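Local coordinates for protein starch synthase I (Hordeum vulgare, PDB 4HLN) that belongs to the plant starch synthases, glycosyltransferases in which two Rossmann-like domains face each other across a cleft in a GT-B arrangement, at residues 611-614 against 615-618; 152-156 against 157-161; 598-601 against 602-605; 527-530 against 531-535; 367-370 against 371-375. All coordinates share one frame; numbering follows the deposited sequence.

Overall arrangement
The five contacts are local, each within one continuous run of chain, and four are confined to a helix or its immediate start or end. Contacts 1 and 2 touch directly: Asp612 OD1 meets Arg157 NE at 2.9 Å in a salt bridge, and Ala615 CB packs on Leu154 CD2 at 3.6 Å. Contacts 3 and 4 also meet, through Met605 CG and Met535 O at 3.4 Å. Contact 5 stands apart, its centre about 28 Å from that of contact 1, across the chain's centre. Contact 3 borders the bound glycan, the side chain of Leu600 being about 7 Å from an alpha-D-glucopyranose. Contact 4 carries Cys527, disulfide-bonded to Cys147.

Contact 1 of 5, residues 611-614 against 615-618; sequences WDHA and AEQY
Gln617 lays its amide nitrogen NE2 over one face of the His613 imidazole, near the rim, with the two planes 8° apart. NE2 does the touching, reaching His613 CE1 at 3.5 Å. Two torsions make this possible: His613 swings CG opposite its backbone N (chi1 -177°), and the Gln617 chain folds back at chi2 (-65°). The same NE2 donates to His613 O at 3.2 Å, with the oxygen close to the amide plane. Gln617 N reaches that oxygen too, at 3.3 Å, and the two donors come from opposite faces of the carbonyl plane, so one backbone acceptor is gripped twice; the NE2 bond, with its oxygen near the amide plane, limits how the amide can turn over the ring. On another side of the helix, Tyr618 presents its CD2 edge to Ala614 O at 3.2 Å, while Tyr618 N bonds that same oxygen. The hydroxyl goes elsewhere, to Val393 N. Ala615 N bonds Trp611 O at 2.7 Å, and the Ala615 side chain faces helix 150-156. This is the i to i+4 ladder of an alpha-helix, here the opening turns of helix 611-627, with a glutamine side chain doubling one rung.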
# COMPACT_ATOMS: atom_id res chain seq x y z
N TRP A 611 5.81 5.19 -11.29
CA TRP A 611 4.75 5.95 -10.69
C TRP A 611 3.84 6.61 -11.71
O TRP A 611 2.66 6.81 -11.45
CB TRP A 611 5.34 6.97 -9.72
CG TRP A 611 5.74 6.33 -8.45
CD1 TRP A 611 7.00 6.01 -8.05
CD2 TRP A 611 4.87 5.89 -7.40
NE1 TRP A 611 6.97 5.42 -6.81
CE2 TRP A 611 5.68 5.33 -6.39
CE3 TRP A 611 3.48 5.94 -7.20
CZ2 TRP A 611 5.15 4.81 -5.21
CZ3 TRP A 611 2.96 5.42 -6.04
CH2 TRP A 611 3.79 4.86 -5.05
N ASP A 612 4.37 6.95 -12.88
CA ASP A 612 3.53 7.50 -13.93
C ASP A 612 2.45 6.51 -14.28
O ASP A 612 1.28 6.87 -14.42
CB ASP A 612 4.34 7.84 -15.18
CG ASP A 612 4.73 9.30 -15.24
OD1 ASP A 612 3.95 10.15 -14.74
OD2 ASP A 612 5.82 9.60 -15.77
N HIS A 613 2.85 5.25 -14.42
CA HIS A 613 1.90 4.23 -14.79
C HIS A 613 0.89 4.11 -13.66
O HIS A 613 -0.32 3.99 -13.90
CB HIS A 613 2.61 2.91 -15.03
CG HIS A 613 1.70 1.82 -15.49
ND1 HIS A 613 1.05 0.98 -14.62
CD2 HIS A 613 1.32 1.45 -16.74
CE1 HIS A 613 0.31 0.12 -15.30
NE2 HIS A 613 0.46 0.38 -16.59
N ALA A 614 1.38 4.17 -12.43
CA ALA A 614 0.52 4.07 -11.27
C ALA A 614 -0.47 5.23 -11.22
O ALA A 614 -1.67 5.02 -11.01
CB ALA A 614 1.36 4.02 -10.01
N ALA A 615 0.02 6.46 -11.41
CA ALA A 615 -0.83 7.64 -11.35
C ALA A 615 -1.88 7.62 -12.46
O ALA A 615 -3.01 8.07 -12.27
CB ALA A 615 -0.01 8.90 -11.42
N GLU A 616 -1.50 7.08 -13.61
CA GLU A 616 -2.43 6.89 -14.71
C GLU A 616 -3.64 6.08 -14.24
O GLU A 616 -4.79 6.44 -14.52
CB GLU A 616 -1.70 6.16 -15.83
CG GLU A 616 -2.24 6.37 -17.20
CD GLU A 616 -1.23 5.95 -18.25
OE1 GLU A 616 -0.11 5.53 -17.87
OE2 GLU A 616 -1.55 6.04 -19.45
N GLN A 617 -3.39 4.99 -13.51
CA GLN A 617 -4.46 4.14 -12.99
C GLN A 617 -5.40 4.94 -12.07
O GLN A 617 -6.62 4.95 -12.25
CB GLN A 617 -3.88 2.97 -12.20
CG GLN A 617 -2.70 2.30 -12.84
CD GLN A 617 -3.08 1.64 -14.13
OE1 GLN A 617 -3.85 0.69 -14.15
NE2 GLN A 617 -2.53 2.15 -15.24
N TYR A 618 -4.83 5.60 -11.07
CA TYR A 618 -5.65 6.39 -10.18
C TYR A 618 -6.45 7.43 -10.97
O TYR A 618 -7.58 7.75 -10.62
CB TYR A 618 -4.80 7.04 -9.08
CG TYR A 618 -4.30 6.05 -8.06
CD1 TYR A 618 -5.08 5.71 -6.95
CD2 TYR A 618 -3.07 5.43 -8.20
CE1 TYR A 618 -4.64 4.79 -6.02
CE2 TYR A 618 -2.62 4.50 -7.28
CZ TYR A 618 -3.41 4.18 -6.18
OH TYR A 618 -2.97 3.27 -5.25

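Contact 2 of 5, residues 152-156 against 157-161; sequences IALAA and RGHRV
Leu154, Ala155, Gly158 and His159 make the turn from helix 150-156 into strand 160-166, with the bonding pattern of a Schellman motif whose longer bond is weak. Gly158 N donates to Ala155 O at 3.1 Å, while His159 N reaches Leu154 O at 3.4 Å, the weak one. Gly158 has phi 95°, the positive value with which the backbone reverses in this motif. Leu154 O also takes Arg157 N at 3.0 Å, the donor standing well above the carbonyl plane. The His159 ring turns its edge to the same oxygen, CD2 lying 3.0 Å from it. The same ring carbon, His159 CD2, is in van der Waals contact with Leu154 CD2 at 3.7 Å. Val161 points back at the helix: CG2, set opposite its own carbonyl carbon, fits against Ala155 CB at 3.9 Å and Leu154 CB at 4.0 Å. Both polar ends find partners on helix 611-627, Arg157 NH1 in a salt bridge to Glu619, beside its bridge to Asp612, and His159 NE2 in a hydrogen bond to Glu619. The turn closes the beta-alpha-beta crossover that joins the adjacent parallel strands 126-130 and 160-166 through helix 150-156, Leu154 packing on Ile127 and Phe129 and Ala155 and Val161 on Val208 of strand 208-214, with helix 611-627 laid alongside.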
# COMPACT_ATOMS: atom_id res chain seq x y z
N ILE A 152 3.30 13.42 -5.20
CA ILE A 152 4.37 14.04 -5.97
C ILE A 152 4.30 13.66 -7.47
O ILE A 152 4.64 14.46 -8.34
CB ILE A 152 5.78 13.74 -5.37
CG1 ILE A 152 5.88 14.26 -3.94
CG2 ILE A 152 6.84 14.39 -6.15
CD1 ILE A 152 5.23 13.30 -2.90
N ALA A 153 3.81 12.45 -7.74
CA ALA A 153 3.76 11.92 -9.11
C ALA A 153 2.62 12.55 -9.88
O ALA A 153 2.78 12.94 -11.03
CB ALA A 153 3.59 10.40 -9.09
N LEU A 154 1.47 12.60 -9.23
CA LEU A 154 0.31 13.29 -9.77
C LEU A 154 0.63 14.75 -10.03
O LEU A 154 0.30 15.27 -11.09
CB LEU A 154 -0.84 13.17 -8.80
CG LEU A 154 -1.54 11.81 -8.79
CD1 LEU A 154 -2.55 11.75 -7.67
CD2 LEU A 154 -2.21 11.49 -10.12
N ALA A 155 1.28 15.42 -9.08
CA ALA A 155 1.62 16.82 -9.26
C ALA A 155 2.47 17.00 -10.51
O ALA A 155 2.36 17.99 -11.21
CB ALA A 155 2.34 17.36 -8.04
N ALA A 156 3.31 16.01 -10.77
CA ALA A 156 4.27 16.07 -11.86
C ALA A 156 3.58 15.91 -13.21
O ALA A 156 4.14 16.26 -14.25
CB ALA A 156 5.32 14.99 -11.68
N ARG A 157 2.38 15.36 -13.18
CA ARG A 157 1.59 15.18 -14.38
C ARG A 157 0.65 16.36 -14.61
O ARG A 157 -0.24 16.28 -15.45
CB ARG A 157 0.77 13.89 -14.32
CG ARG A 157 1.57 12.62 -14.13
CD ARG A 157 0.68 11.39 -14.32
NE ARG A 157 1.13 10.60 -15.46
CZ ARG A 157 0.34 10.17 -16.43
NH1 ARG A 157 -0.95 10.44 -16.39
NH2 ARG A 157 0.84 9.46 -17.44
N GLY A 158 0.82 17.44 -13.84
CA GLY A 158 0.08 18.67 -14.06
C GLY A 158 -1.18 18.86 -13.22
O GLY A 158 -1.92 19.82 -13.41
N HIS A 159 -1.44 17.94 -12.30
CA HIS A 159 -2.56 18.12 -11.37
C HIS A 159 -2.20 19.14 -10.31
O HIS A 159 -1.04 19.28 -9.93
CB HIS A 159 -2.94 16.80 -10.71
CG HIS A 159 -3.25 15.71 -11.68
ND1 HIS A 159 -4.44 15.64 -12.36
CD2 HIS A 159 -2.51 14.65 -12.10
CE1 HIS A 159 -4.43 14.58 -13.16
NE2 HIS A 159 -3.27 13.96 -13.01
N ARG A 160 -3.22 19.85 -9.83
CA ARG A 160 -3.03 20.72 -8.68
C ARG A 160 -3.26 19.84 -7.46
O ARG A 160 -4.35 19.31 -7.28
CB ARG A 160 -4.03 21.87 -8.70
CG ARG A 160 -3.49 23.10 -8.01
CD ARG A 160 -4.59 24.03 -7.59
NE ARG A 160 -4.05 25.16 -6.85
CZ ARG A 160 -4.78 26.18 -6.43
NH1 ARG A 160 -4.22 27.18 -5.76
NH2 ARG A 160 -6.07 26.19 -6.69
N VAL A 161 -2.24 19.65 -6.63
CA VAL A 161 -2.27 18.60 -5.62
C VAL A 161 -2.03 19.15 -4.22
O VAL A 161 -1.02 19.81 -3.95
CB VAL A 161 -1.23 17.47 -5.91
CG1 VAL A 161 -1.25 16.40 -4.81
CG2 VAL A 161 -1.48 16.85 -7.29

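Contact 3 of 5, residues 598-601 against 602-605; sequences EGLM and KRGM
The guanidinium of Arg603 lies with one face over the backbone of Gly599 and Leu600, one turn earlier in the alpha-helix 594-606. Gly599 O and Leu600 N both sit on that face, and Leu600 CA is 4.0 Å above the plane, displaced toward the rim. NH2 comes within 3.2 Å of Gly599 O, but the angle is poor, so the guanidinium lies over the carbonyl in van der Waals contact and no hydrogen bond is made. NH1 meets the methyl CD2 of Leu600 at 3.9 Å, the two side chains running obliquely to each other. The arginine chain doubles back through bends at chi2 (124°) and chi3 (61°), which lay the flat group along the helix instead of letting it extend outward. Its NE donates to Gly566 O, a bond that restrains how the group can turn. Arg603 and Leu600 also touch Phe556, a residue of the glycan pocket, so this face of the helix adjoins that site. The Glu598 and Lys602 side chains lie alongside each other, pointing the same way, with OE1 4.0 Å from Lys602 NZ in a long salt bridge. Lys602 N completes an i to i+4 pair by donating to Glu598 O at 3.0 Å, almost straight at 173°. Met601 packs on Val540 of strand 540-544, and Met605 N donates to Met601 O at 2.9 Å.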
# COMPACT_ATOMS: atom_id res chain seq x y z
N GLU A 598 11.47 -17.97 -20.18
CA GLU A 598 11.89 -16.74 -20.85
C GLU A 598 10.72 -15.78 -21.09
O GLU A 598 10.88 -14.57 -20.98
CB GLU A 598 12.58 -17.06 -22.18
CG GLU A 598 14.06 -17.43 -22.06
CD GLU A 598 14.96 -16.56 -22.95
OE1 GLU A 598 14.43 -15.72 -23.71
OE2 GLU A 598 16.20 -16.72 -22.87
N GLY A 599 9.56 -16.32 -21.42
CA GLY A 599 8.40 -15.49 -21.66
C GLY A 599 7.92 -14.83 -20.38
O GLY A 599 7.59 -13.64 -20.37
N LEU A 600 7.87 -15.60 -19.29
CA LEU A 600 7.44 -15.06 -18.01
C LEU A 600 8.32 -13.90 -17.59
O LEU A 600 7.84 -12.89 -17.05
CB LEU A 600 7.45 -16.15 -16.95
CG LEU A 600 6.16 -16.96 -16.87
CD1 LEU A 600 6.40 -18.29 -16.20
CD2 LEU A 600 5.06 -16.17 -16.14
N MET A 601 9.62 -14.04 -17.85
CA MET A 601 10.59 -13.00 -17.51
C MET A 601 10.37 -11.75 -18.36
O MET A 601 10.16 -10.66 -17.84
CB MET A 601 12.01 -13.51 -17.70
CG MET A 601 12.36 -14.68 -16.80
SD MET A 601 13.81 -15.62 -17.37
CE MET A 601 15.14 -14.42 -17.28
N LYS A 602 10.44 -11.93 -19.67
CA LYS A 602 10.31 -10.82 -20.60
C LYS A 602 9.01 -10.03 -20.37
O LYS A 602 8.99 -8.79 -20.48
CB LYS A 602 10.45 -11.30 -22.05
CG LYS A 602 11.88 -11.78 -22.37
CD LYS A 602 12.12 -12.01 -23.86
CE LYS A 602 13.59 -12.26 -24.16
NZ LYS A 602 13.88 -12.26 -25.63
N ARG A 603 7.94 -10.74 -20.02
CA ARG A 603 6.69 -10.08 -19.72
C ARG A 603 6.83 -9.19 -18.48
O ARG A 603 6.36 -8.05 -18.48
CB ARG A 603 5.56 -11.10 -19.55
CG ARG A 603 4.47 -10.96 -20.61
CD ARG A 603 4.24 -12.25 -21.37
NE ARG A 603 3.82 -13.33 -20.49
CZ ARG A 603 4.19 -14.60 -20.64
NH1 ARG A 603 3.76 -15.53 -19.79
NH2 ARG A 603 4.99 -14.93 -21.65
N GLY A 604 7.50 -9.71 -17.45
CA GLY A 604 7.73 -8.94 -16.24
C GLY A 604 8.53 -7.68 -16.51
O GLY A 604 8.20 -6.59 -16.04
N MET A 605 9.60 -7.84 -17.29
CA MET A 605 10.54 -6.75 -17.52
C MET A 605 9.98 -5.65 -18.41
O MET A 605 10.34 -4.48 -18.27
CB MET A 605 11.82 -7.30 -18.11
CG MET A 605 12.33 -8.51 -17.34
SD MET A 605 13.76 -9.27 -18.11
CE MET A 605 14.91 -7.92 -18.01

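Contact 4 of 5, residues 527-530 against 531-535; sequences CGLN and QLYAM
Gly528 is where 527-530 first meets 531-535. It centres an inverse gamma turn, closed by a weak bond from Leu529 N to Cys527 O at 3.2 Å, and this turn leads into helix 529-536. Gln531 folds back over Gly528 by bending at chi2 (94°), which brings its amide beside the glycine carbonyl. OE1 lies 3.3 Å from Gly528 O, but both are acceptors and do not bond. Leu529 does more. Its carbonyl oxygen receives Tyr533 N at 3.1 Å in an almost straight bond (172°), and the same oxygen sits 3.3 Å above the phenol plane, toward the rim. Leu529 CB touches Tyr533 CE2 at 3.7 Å, so backbone and side chain of one residue both meet the ring. One methyl, Leu529 CD1, reaches Tyr533 OH, and the other, CD2, packs on Leu532 CD1 at 3.9 Å. Asn530 follows, with OD1 at the edge of the ring, 4.0 Å from Tyr533 CD2, the amide and ring planes 48° apart. Its own carbonyl oxygen takes Ala534 N at 2.9 Å, the next rung of the helix. Helix 529-536 connects the parallel strands 517-520 and 540-544 in a beta-alpha-beta unit; Asn530 and Ala534 pack on Leu518, Tyr533 stacks on Trp401, Met535 meets helix 594-606, and the disulfide of Cys527 holds the loop just before the helix.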
# COMPACT_ATOMS: atom_id res chain seq x y z
N CYS A 527 1.95 -2.48 0.48
CA CYS A 527 3.10 -1.93 -0.21
C CYS A 527 4.00 -3.06 -0.71
O CYS A 527 5.12 -3.26 -0.20
CB CYS A 527 3.86 -1.00 0.73
SG CYS A 527 5.29 -0.19 -0.02
N GLY A 528 3.51 -3.79 -1.70
CA GLY A 528 4.25 -4.91 -2.25
C GLY A 528 5.22 -4.51 -3.35
O GLY A 528 4.90 -4.57 -4.54
N LEU A 529 6.43 -4.12 -2.96
CA LEU A 529 7.39 -3.65 -3.95
C LEU A 529 8.26 -4.76 -4.47
O LEU A 529 8.77 -4.68 -5.58
CB LEU A 529 8.23 -2.50 -3.39
CG LEU A 529 7.39 -1.24 -3.13
CD1 LEU A 529 8.24 -0.04 -2.75
CD2 LEU A 529 6.56 -0.91 -4.36
N ASN A 530 8.43 -5.81 -3.67
CA ASN A 530 9.33 -6.88 -4.10
C ASN A 530 8.91 -7.53 -5.43
O ASN A 530 9.77 -7.81 -6.27
CB ASN A 530 9.60 -7.89 -2.98
CG ASN A 530 10.58 -7.36 -1.94
OD1 ASN A 530 10.75 -6.15 -1.80
ND2 ASN A 530 11.23 -8.26 -1.20
N GLN A 531 7.60 -7.73 -5.63
CA GLN A 531 7.04 -8.11 -6.94
C GLN A 531 7.63 -7.30 -8.08
O GLN A 531 8.13 -7.85 -9.07
CB GLN A 531 5.54 -7.81 -6.99
CG GLN A 531 4.68 -8.67 -6.15
CD GLN A 531 4.42 -8.05 -4.80
OE1 GLN A 531 5.34 -7.77 -4.03
NE2 GLN A 531 3.15 -7.83 -4.51
N LEU A 532 7.52 -5.98 -7.95
CA LEU A 532 7.87 -5.06 -9.01
C LEU A 532 9.36 -5.15 -9.33
O LEU A 532 9.75 -5.23 -10.50
CB LEU A 532 7.46 -3.64 -8.63
CG LEU A 532 6.07 -3.53 -8.00
CD1 LEU A 532 5.60 -2.09 -7.92
CD2 LEU A 532 5.06 -4.35 -8.80
N TYR A 533 10.19 -5.13 -8.28
CA TYR A 533 11.62 -5.30 -8.46
C TYR A 533 11.93 -6.61 -9.16
O TYR A 533 12.71 -6.66 -10.13
CB TYR A 533 12.33 -5.27 -7.11
CG TYR A 533 12.14 -4.00 -6.32
CD1 TYR A 533 12.09 -2.76 -6.95
CD2 TYR A 533 12.02 -4.04 -4.94
CE1 TYR A 533 11.92 -1.60 -6.21
CE2 TYR A 533 11.85 -2.89 -4.20
CZ TYR A 533 11.80 -1.68 -4.84
OH TYR A 533 11.64 -0.54 -4.09
N ALA A 534 11.32 -7.69 -8.68
CA ALA A 534 11.51 -9.00 -9.29
C ALA A 534 11.21 -8.91 -10.77
O ALA A 534 12.06 -9.21 -11.61
CB ALA A 534 10.63 -10.04 -8.62
N MET A 535 10.00 -8.48 -11.09
CA MET A 535 9.54 -8.37 -12.47
C MET A 535 10.46 -7.46 -13.27
O MET A 535 10.85 -7.78 -14.39
CB MET A 535 8.10 -7.88 -12.50
CG MET A 535 7.05 -9.00 -12.30
SD MET A 535 5.37 -8.42 -12.00
CE MET A 535 4.87 -7.88 -13.63

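Contact 5 of 5, residues 367-370 against 371-375; sequences WEVT and TAEGG
Trp367 turns its indole toward Thr371 because chi1 (179°) sets CG opposite the backbone N and beside the carbonyl carbon, while Thr371 chi1 (-78°) places OG1 on the side facing the ring. NE1 and OG1 come to 3.2 Å, yet the angle is too poor for a hydrogen bond. The side chains cross obliquely, and OG1 is bonded instead to Asn379 ND2 of helix 376-384. Trp367 leans on that helix as well, touching Asn379, Glu380 and Ser383, so tryptophan and threonine both face the same neighbour. Along the backbone, Thr371 N bonds Trp367 O at 2.8 Å and Ala372 N bonds Glu368 O at 3.0 Å, the ordinary rungs of an alpha-helix. Glu373 N has two acceptors: Val369 O at 2.9 Å and, weakly, Thr370 O at 3.2 Å. Thr370 O also takes Gly374 N at 3.0 Å, so one carbonyl serves two donors near the helix end. One turn along, Glu373 CG lies 4.2 Å from Val369 CG1, and both residues touch Phe524, which lies in a loop. Gly375 then departs from helical angles with phi at 94°, its N bonded to Thr371 O at 2.8 Å. That glycine also holds the N-cap position of helix 376-384, so the arrangement is a corner where one alpha-helix gives way almost directly to the next, within the starch synthase catalytic region.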
# COMPACT_ATOMS: atom_id res chain seq x y z
N TRP A 367 -11.49 -13.92 0.10
CA TRP A 367 -12.51 -13.60 1.09
C TRP A 367 -12.02 -13.92 2.51
O TRP A 367 -12.15 -13.12 3.44
CB TRP A 367 -13.80 -14.39 0.81
CG TRP A 367 -14.89 -14.13 1.82
CD1 TRP A 367 -15.04 -14.73 3.05
CD2 TRP A 367 -15.97 -13.19 1.70
NE1 TRP A 367 -16.15 -14.23 3.69
CE2 TRP A 367 -16.73 -13.28 2.89
CE3 TRP A 367 -16.36 -12.29 0.71
CZ2 TRP A 367 -17.87 -12.50 3.10
CZ3 TRP A 367 -17.49 -11.51 0.92
CH2 TRP A 367 -18.23 -11.63 2.11
N GLU A 368 -11.44 -15.10 2.64
CA GLU A 368 -10.99 -15.64 3.92
C GLU A 368 -9.94 -14.75 4.56
O GLU A 368 -9.99 -14.49 5.77
CB GLU A 368 -10.44 -17.06 3.71
CG GLU A 368 -11.45 -18.08 3.14
CD GLU A 368 -11.99 -17.76 1.73
OE1 GLU A 368 -11.30 -17.07 0.94
OE2 GLU A 368 -13.11 -18.21 1.41
N VAL A 369 -8.99 -14.29 3.77
CA VAL A 369 -7.93 -13.43 4.29
C VAL A 369 -8.51 -12.10 4.74
O VAL A 369 -8.25 -11.63 5.86
CB VAL A 369 -6.81 -13.21 3.24
CG1 VAL A 369 -5.84 -12.14 3.72
CG2 VAL A 369 -6.07 -14.50 2.98
N THR A 370 -9.33 -11.50 3.88
CA THR A 370 -9.98 -10.24 4.21
C THR A 370 -10.81 -10.36 5.50
O THR A 370 -10.77 -9.47 6.35
CB THR A 370 -10.86 -9.76 3.07
OG1 THR A 370 -10.04 -9.51 1.91
CG2 THR A 370 -11.56 -8.48 3.46
N THR A 371 -11.54 -11.46 5.63
CA THR A 371 -12.36 -11.70 6.82
C THR A 371 -11.53 -11.83 8.09
O THR A 371 -11.93 -11.39 9.17
CB THR A 371 -13.18 -12.96 6.67
OG1 THR A 371 -14.31 -12.69 5.82
CG2 THR A 371 -13.68 -13.42 8.03
N ALA A 372 -10.36 -12.42 7.95
CA ALA A 372 -9.46 -12.59 9.06
C ALA A 372 -8.80 -11.26 9.44
O ALA A 372 -8.45 -11.06 10.61
CB ALA A 372 -8.39 -13.60 8.69
N GLU A 373 -8.62 -10.37 8.47
CA GLU A 373 -7.93 -9.10 8.75
C GLU A 373 -8.85 -8.03 9.33
O GLU A 373 -8.42 -7.22 10.15
CB GLU A 373 -7.23 -8.54 7.50
CG GLU A 373 -6.14 -9.44 6.94
CD GLU A 373 -4.91 -9.52 7.84
OE1 GLU A 373 -4.67 -8.56 8.62
OE2 GLU A 373 -4.18 -10.55 7.77
N GLY A 374 -10.12 -8.04 8.91
CA GLY A 374 -11.00 -6.94 9.22
C GLY A 374 -12.36 -7.38 9.71
O GLY A 374 -13.19 -6.55 10.08
N GLY A 375 -12.60 -8.68 9.71
CA GLY A 375 -13.84 -9.20 10.23
C GLY A 375 -14.86 -9.39 9.14
O GLY A 375 -14.83 -8.69 8.13